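Local coordinates for protein calmodulin, putative (Toxoplasma gondii, PDB 6TJ6) that binds calcium through an EF-hand loop and assembles here with other protein chains, at residues Glu10-Phe15 against Met51-Phe56; Ala79-Asn84 against Ile124-Phe129. All blocks are in the same frame, centred on the assembly; numbering follows the deposited sequence.

Contact 1. Residues Glu10-Phe15 against Met51-Phe56; sequences EAFALF and MAWPDF
In the N-terminal pair of helix-loop-helix units, Phe12 of helix 7-15 meets the start of helix 53-64, which follows strand 50-52. Phe12, Trp53 and Phe56 form an aromatic cluster, Trp53 meeting the Phe12 ring over one face and Phe56 obliquely. With CG anti to the backbone N (chi1 -169°), the Phe12 ring is carried out from its helix to the start of the other, and its CZ comes within 3.3 Å of Trp53 N. Over the face sits Trp53 CA in a CH-pi contact, 4.0 Å from the ring centroid. The six-membered ring of Trp53 turns its edge to the face of Phe12 in an offset edge-to-face pair, the planes at 71°, while Trp53 CE3 lies 3.8 Å from Phe12 CB. Phe56 brings its CB to 3.6 Å from Phe12 CD1, the two ring planes at 43°. The side chain of Phe12 comes within about 5 Å of that of Asp16, and Ala52 touches Glu22; both are calcium ligands of this protein, without metal in this chain. Ala52, at the N-cap position, donates its N to Asp55 OD2 (3.0 Å). Met51 O meets the edge of the Phe12 ring, near its plane, 3.6 Å from Phe12 CE1.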
loop_
_atom_site.group_PDB
_atom_site.type_symbol
_atom_site.label_atom_id
_atom_site.label_comp_id
_atom_site.label_asym_id
_atom_site.label_seq_id
_atom_site.Cartn_x
_atom_site.Cartn_y
_atom_site.Cartn_z
ATOM N N GLU A 10 -3.459 -4.280 -6.215
ATOM C CA GLU A 10 -3.679 -3.436 -5.047
ATOM C C GLU A 10 -4.530 -4.144 -4.003
ATOM O O GLU A 10 -4.285 -4.003 -2.803
ATOM C CB GLU A 10 -4.334 -2.122 -5.461
ATOM C CG GLU A 10 -4.380 -1.098 -4.347
ATOM C CD GLU A 10 -5.241 0.093 -4.691
ATOM O OE1 GLU A 10 -6.467 -0.087 -4.855
ATOM O OE2 GLU A 10 -4.691 1.207 -4.806
ATOM N N ALA A 11 -5.538 -4.906 -4.435
ATOM C CA ALA A 11 -6.360 -5.639 -3.478
ATOM C C ALA A 11 -5.533 -6.669 -2.722
ATOM O O ALA A 11 -5.682 -6.825 -1.499
ATOM C CB ALA A 11 -7.530 -6.311 -4.197
ATOM N N PHE A 12 -4.651 -7.376 -3.432
ATOM C CA PHE A 12 -3.745 -8.299 -2.754
ATOM C C PHE A 12 -2.907 -7.566 -1.713
ATOM O O PHE A 12 -2.814 -7.996 -0.557
ATOM C CB PHE A 12 -2.843 -9.015 -3.762
ATOM C CG PHE A 12 -2.077 -10.166 -3.165
ATOM C CD1 PHE A 12 -2.652 -11.424 -3.083
ATOM C CD2 PHE A 12 -0.793 -9.987 -2.671
ATOM C CE1 PHE A 12 -1.960 -12.486 -2.525
ATOM C CE2 PHE A 12 -0.091 -11.045 -2.111
ATOM C CZ PHE A 12 -0.677 -12.297 -2.038
ATOM N N ALA A 13 -2.301 -6.442 -2.105
ATOM C CA ALA A 13 -1.471 -5.688 -1.165
ATOM C C ALA A 13 -2.275 -5.186 0.031
ATOM O O ALA A 13 -1.750 -5.116 1.149
ATOM C CB ALA A 13 -0.796 -4.519 -1.879
ATOM N N LEU A 14 -3.548 -4.851 -0.179
ATOM C CA LEU A 14 -4.355 -4.256 0.881
ATOM C C LEU A 14 -4.880 -5.292 1.860
ATOM O O LEU A 14 -5.079 -4.971 3.037
ATOM C CB LEU A 14 -5.528 -3.476 0.283
ATOM C CG LEU A 14 -5.187 -2.190 -0.474
ATOM C CD1 LEU A 14 -6.420 -1.616 -1.155
ATOM C CD2 LEU A 14 -4.558 -1.175 0.458
ATOM N N PHE A 15 -5.119 -6.524 1.413
ATOM C CA PHE A 15 -5.667 -7.535 2.306
ATOM C C PHE A 15 -4.630 -8.534 2.808
ATOM O O PHE A 15 -4.989 -9.466 3.537
ATOM C CB PHE A 15 -6.831 -8.258 1.628
ATOM C CG PHE A 15 -8.097 -7.452 1.622
ATOM C CD1 PHE A 15 -8.948 -7.473 2.713
ATOM C CD2 PHE A 15 -8.418 -6.645 0.545
ATOM C CE1 PHE A 15 -10.108 -6.721 2.721
ATOM C CE2 PHE A 15 -9.576 -5.892 0.550
ATOM C CZ PHE A 15 -10.422 -5.931 1.638
ATOM N N MET A 51 -3.206 -18.076 -0.466
ATOM C CA MET A 51 -2.755 -17.732 -1.807
ATOM C C MET A 51 -1.609 -16.736 -1.726
ATOM O O MET A 51 -1.715 -15.719 -1.033
ATOM C CB MET A 51 -3.887 -17.128 -2.646
ATOM C CG MET A 51 -4.928 -18.104 -3.157
ATOM S SD MET A 51 -5.972 -17.290 -4.385
ATOM C CE MET A 51 -7.309 -18.463 -4.556
ATOM N N ALA A 52 -0.523 -17.028 -2.435
ATOM C CA ALA A 52 0.463 -16.011 -2.755
ATOM C C ALA A 52 -0.005 -15.235 -3.986
ATOM O O ALA A 52 -1.034 -15.549 -4.592
ATOM C CB ALA A 52 1.835 -16.648 -2.972
ATOM N N TRP A 53 0.752 -14.206 -4.370
ATOM C CA TRP A 53 0.337 -13.356 -5.487
ATOM C C TRP A 53 0.097 -14.110 -6.791
ATOM O O TRP A 53 -0.912 -13.829 -7.455
ATOM C CB TRP A 53 1.358 -12.234 -5.721
ATOM C CG TRP A 53 1.167 -11.575 -7.061
ATOM C CD1 TRP A 53 2.024 -11.604 -8.127
ATOM C CD2 TRP A 53 0.024 -10.822 -7.488
ATOM N NE1 TRP A 53 1.492 -10.897 -9.180
ATOM C CE2 TRP A 53 0.265 -10.409 -8.815
ATOM C CE3 TRP A 53 -1.176 -10.448 -6.872
ATOM C CZ2 TRP A 53 -0.650 -9.640 -9.536
ATOM C CZ3 TRP A 53 -2.085 -9.689 -7.591
ATOM C CH2 TRP A 53 -1.817 -9.293 -8.909
ATOM N N PRO A 54 0.968 -15.027 -7.237
ATOM C CA PRO A 54 0.652 -15.754 -8.480
ATOM C C PRO A 54 -0.689 -16.466 -8.427
ATOM O O PRO A 54 -1.480 -16.373 -9.379
ATOM C CB PRO A 54 1.822 -16.739 -8.611
ATOM C CG PRO A 54 2.948 -16.069 -7.898
ATOM C CD PRO A 54 2.306 -15.385 -6.727
ATOM N N ASP A 55 -0.975 -17.150 -7.314
ATOM C CA ASP A 55 -2.255 -17.835 -7.153
ATOM C C ASP A 55 -3.421 -16.860 -7.260
ATOM O O ASP A 55 -4.398 -17.123 -7.972
ATOM C CB ASP A 55 -2.298 -18.560 -5.805
ATOM C CG ASP A 55 -1.055 -19.379 -5.542
ATOM O OD1 ASP A 55 -0.605 -20.092 -6.462
ATOM O OD2 ASP A 55 -0.523 -19.302 -4.413
ATOM N N PHE A 56 -3.338 -15.731 -6.549
ATOM C CA PHE A 56 -4.449 -14.785 -6.520
ATOM C C PHE A 56 -4.660 -14.136 -7.882
ATOM O O PHE A 56 -5.804 -13.986 -8.334
ATOM C CB PHE A 56 -4.201 -13.722 -5.449
ATOM C CG PHE A 56 -5.329 -12.738 -5.287
ATOM C CD1 PHE A 56 -6.522 -13.123 -4.686
ATOM C CD2 PHE A 56 -5.186 -11.423 -5.709
ATOM C CE1 PHE A 56 -7.562 -12.224 -4.522
ATOM C CE2 PHE A 56 -6.221 -10.515 -5.548
ATOM C CZ PHE A 56 -7.414 -10.917 -4.952
#

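Contact 2. Residues Ala79-Asn84 against Ile124-Phe129; sequences AFDRSN and IQYANF
The backbones of Ala79-Asn84 and Ile124-Phe129 keep well apart, the nearest CA atoms, those of Asp81 and Tyr126, being 9.6 Å from each other. The first segment is irregular, with Asp81 at the centre of an inverse gamma turn that includes a weak bond from Arg82 N to Phe80 O; in the second, Tyr126 is at the N-cap position before helix 127-134. What spans the gap is a single pair of buried side chains. Asp81 swings CG opposite its own backbone N (chi1 -162°), which takes the carboxylate toward the tyrosine. Tyr126 OH donates a hydrogen bond to Asp81 OD2 across 2.7 Å, meeting the carboxylate oxygen on its anti side and 17° out of the carboxylate plane. Asp81 approaches the tyrosine at the ring edge, near the ring plane, OD2 lying 3.4 Å from Tyr126 CE2, and carboxylate and ring planes stand almost perpendicular, at 89°. Asp81 has the first position of what looks like an EF-hand calcium loop, without bound metal here; the bond thus ties that loop to the start of the last helix of the EF-hand pair. Within the loop OD1 accepts a hydrogen bond from Asp85 N, and OD2 weak ones from Gly86 N and Thr87 N, which probably help to hold the group's rotation. The Tyr126 ring meets that of Phe77 with the planes nearly parallel, and touches Ile74 and Val88.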
loop_
_atom_site.group_PDB
_atom_site.type_symbol
_atom_site.label_atom_id
_atom_site.label_comp_id
_atom_site.label_asym_id
_atom_site.label_seq_id
_atom_site.Cartn_x
_atom_site.Cartn_y
_atom_site.Cartn_z
ATOM N N ALA A 79 -32.393 -5.769 -8.639
ATOM C CA ALA A 79 -33.367 -6.599 -7.939
ATOM C C ALA A 79 -34.161 -5.807 -6.910
ATOM O O ALA A 79 -35.283 -6.199 -6.574
ATOM C CB ALA A 79 -32.666 -7.776 -7.262
ATOM N N PHE A 80 -33.607 -4.704 -6.407
ATOM C CA PHE A 80 -34.291 -3.847 -5.450
ATOM C C PHE A 80 -34.742 -2.538 -6.084
ATOM O O PHE A 80 -35.048 -1.577 -5.373
ATOM C CB PHE A 80 -33.390 -3.587 -4.245
ATOM C CG PHE A 80 -32.745 -4.828 -3.705
ATOM C CD1 PHE A 80 -33.450 -5.685 -2.874
ATOM C CD2 PHE A 80 -31.436 -5.146 -4.037
ATOM C CE1 PHE A 80 -32.861 -6.833 -2.379
ATOM C CE2 PHE A 80 -30.840 -6.293 -3.548
ATOM C CZ PHE A 80 -31.554 -7.139 -2.716
ATOM N N ASP A 81 -34.780 -2.485 -7.416
ATOM C CA ASP A 81 -35.315 -1.334 -8.140
ATOM C C ASP A 81 -36.820 -1.534 -8.280
ATOM O O ASP A 81 -37.330 -2.005 -9.299
ATOM C CB ASP A 81 -34.629 -1.187 -9.493
ATOM C CG ASP A 81 -34.802 0.193 -10.091
ATOM O OD1 ASP A 81 -35.718 0.927 -9.662
ATOM O OD2 ASP A 81 -34.016 0.543 -10.995
ATOM N N ARG A 82 -37.542 -1.181 -7.214
ATOM C CA ARG A 82 -38.995 -1.321 -7.217
ATOM C C ARG A 82 -39.629 -0.438 -8.283
ATOM O O ARG A 82 -40.396 -0.916 -9.129
ATOM C CB ARG A 82 -39.554 -0.985 -5.835
ATOM C CG ARG A 82 -39.488 -2.144 -4.870
ATOM C CD ARG A 82 -39.667 -1.708 -3.431
ATOM N NE ARG A 82 -38.501 -2.069 -2.628
ATOM C CZ ARG A 82 -38.190 -3.313 -2.280
ATOM N NH1 ARG A 82 -38.955 -4.328 -2.663
ATOM N NH2 ARG A 82 -37.110 -3.548 -1.548
ATOM N N SER A 83 -39.314 0.856 -8.260
ATOM C CA SER A 83 -39.837 1.793 -9.246
ATOM C C SER A 83 -39.346 1.509 -10.659
ATOM O O SER A 83 -39.905 2.070 -11.607
ATOM C CB SER A 83 -39.464 3.222 -8.848
ATOM O OG SER A 83 -39.575 4.104 -9.950
ATOM N N ASN A 84 -38.331 0.658 -10.816
ATOM C CA ASN A 84 -37.742 0.346 -12.119
ATOM C C ASN A 84 -37.349 1.623 -12.860
ATOM O O ASN A 84 -37.709 1.843 -14.019
ATOM C CB ASN A 84 -38.688 -0.514 -12.960
ATOM C CG ASN A 84 -38.185 -1.937 -13.129
ATOM O OD1 ASN A 84 -37.390 -2.427 -12.329
ATOM N ND2 ASN A 84 -38.648 -2.605 -14.180
ATOM N N ILE A 124 -30.743 6.305 -5.257
ATOM C CA ILE A 124 -29.369 6.031 -5.664
ATOM C C ILE A 124 -29.399 5.513 -7.092
ATOM O O ILE A 124 -30.031 4.487 -7.366
ATOM C CB ILE A 124 -28.681 5.012 -4.740
ATOM C CG1 ILE A 124 -28.524 5.580 -3.328
ATOM C CG2 ILE A 124 -27.329 4.605 -5.314
ATOM C CD1 ILE A 124 -27.773 4.660 -2.387
ATOM N N GLN A 125 -28.700 6.202 -7.994
ATOM C CA GLN A 125 -28.677 5.791 -9.392
ATOM C C GLN A 125 -28.003 4.439 -9.606
ATOM O O GLN A 125 -28.074 3.902 -10.716
ATOM C CB GLN A 125 -27.979 6.865 -10.233
ATOM C CG GLN A 125 -28.572 8.266 -10.096
ATOM C CD GLN A 125 -29.911 8.421 -10.799
ATOM O OE1 GLN A 125 -30.895 7.776 -10.441
ATOM N NE2 GLN A 125 -29.951 9.286 -11.805
ATOM N N TYR A 126 -27.386 3.879 -8.563
ATOM C CA TYR A 126 -26.576 2.658 -8.542
ATOM C C TYR A 126 -25.769 2.359 -9.808
ATOM O O TYR A 126 -24.610 1.948 -9.697
ATOM C CB TYR A 126 -27.435 1.442 -8.148
ATOM C CG TYR A 126 -28.541 0.975 -9.075
ATOM C CD1 TYR A 126 -28.263 0.209 -10.201
ATOM C CD2 TYR A 126 -29.874 1.224 -8.771
ATOM C CE1 TYR A 126 -29.276 -0.248 -11.026
ATOM C CE2 TYR A 126 -30.892 0.767 -9.589
ATOM C CZ TYR A 126 -30.587 0.034 -10.716
ATOM O OH TYR A 126 -31.596 -0.422 -11.536
ATOM N N ALA A 127 -26.331 2.544 -11.003
ATOM C CA ALA A 127 -25.520 2.407 -12.210
ATOM C C ALA A 127 -24.384 3.425 -12.209
ATOM O O ALA A 127 -23.202 3.065 -12.279
ATOM C CB ALA A 127 -26.389 2.564 -13.458
ATOM N N ASN A 128 -24.735 4.711 -12.112
ATOM C CA ASN A 128 -23.729 5.757 -11.952
ATOM C C ASN A 128 -22.856 5.493 -10.731
ATOM O O ASN A 128 -21.643 5.731 -10.759
ATOM C CB ASN A 128 -24.417 7.118 -11.839
ATOM C CG ASN A 128 -23.463 8.278 -12.039
ATOM O OD1 ASN A 128 -22.448 8.154 -12.723
ATOM N ND2 ASN A 128 -23.792 9.421 -11.447
ATOM N N PHE A 129 -23.455 4.976 -9.658
ATOM C CA PHE A 129 -22.712 4.719 -8.429
ATOM C C PHE A 129 -21.712 3.582 -8.614
ATOM O O PHE A 129 -20.534 3.714 -8.260
ATOM C CB PHE A 129 -23.699 4.423 -7.297
ATOM C CG PHE A 129 -23.076 3.814 -6.079
ATOM C CD1 PHE A 129 -22.188 4.534 -5.297
ATOM C CD2 PHE A 129 -23.410 2.525 -5.695
ATOM C CE1 PHE A 129 -21.625 3.969 -4.164
ATOM C CE2 PHE A 129 -22.853 1.956 -4.567
ATOM C CZ PHE A 129 -21.959 2.679 -3.799
#

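Contact 1 closes before contact 2 opens, so the two follow in series along the chain, on opposite sides of its centre. Their centres lie 32 Å apart and their nearest atoms about 15 Å, without touching. Each belongs to its own helix-loop-helix pair with its own two-stranded antiparallel sheet, 22-24 with 50-52 and 88-89 with 123-124, and the later segment of each contact begins at the second strand of its sheet. In both, the first helix (7-15), or the loop that follows it (79-84 after helix 69-78), meets the start of the pair's last helix, 53-64 or 127-134. Equivalent places in the two pairs are thus joined by different kinds of interaction, an aromatic cluster and one polar bond.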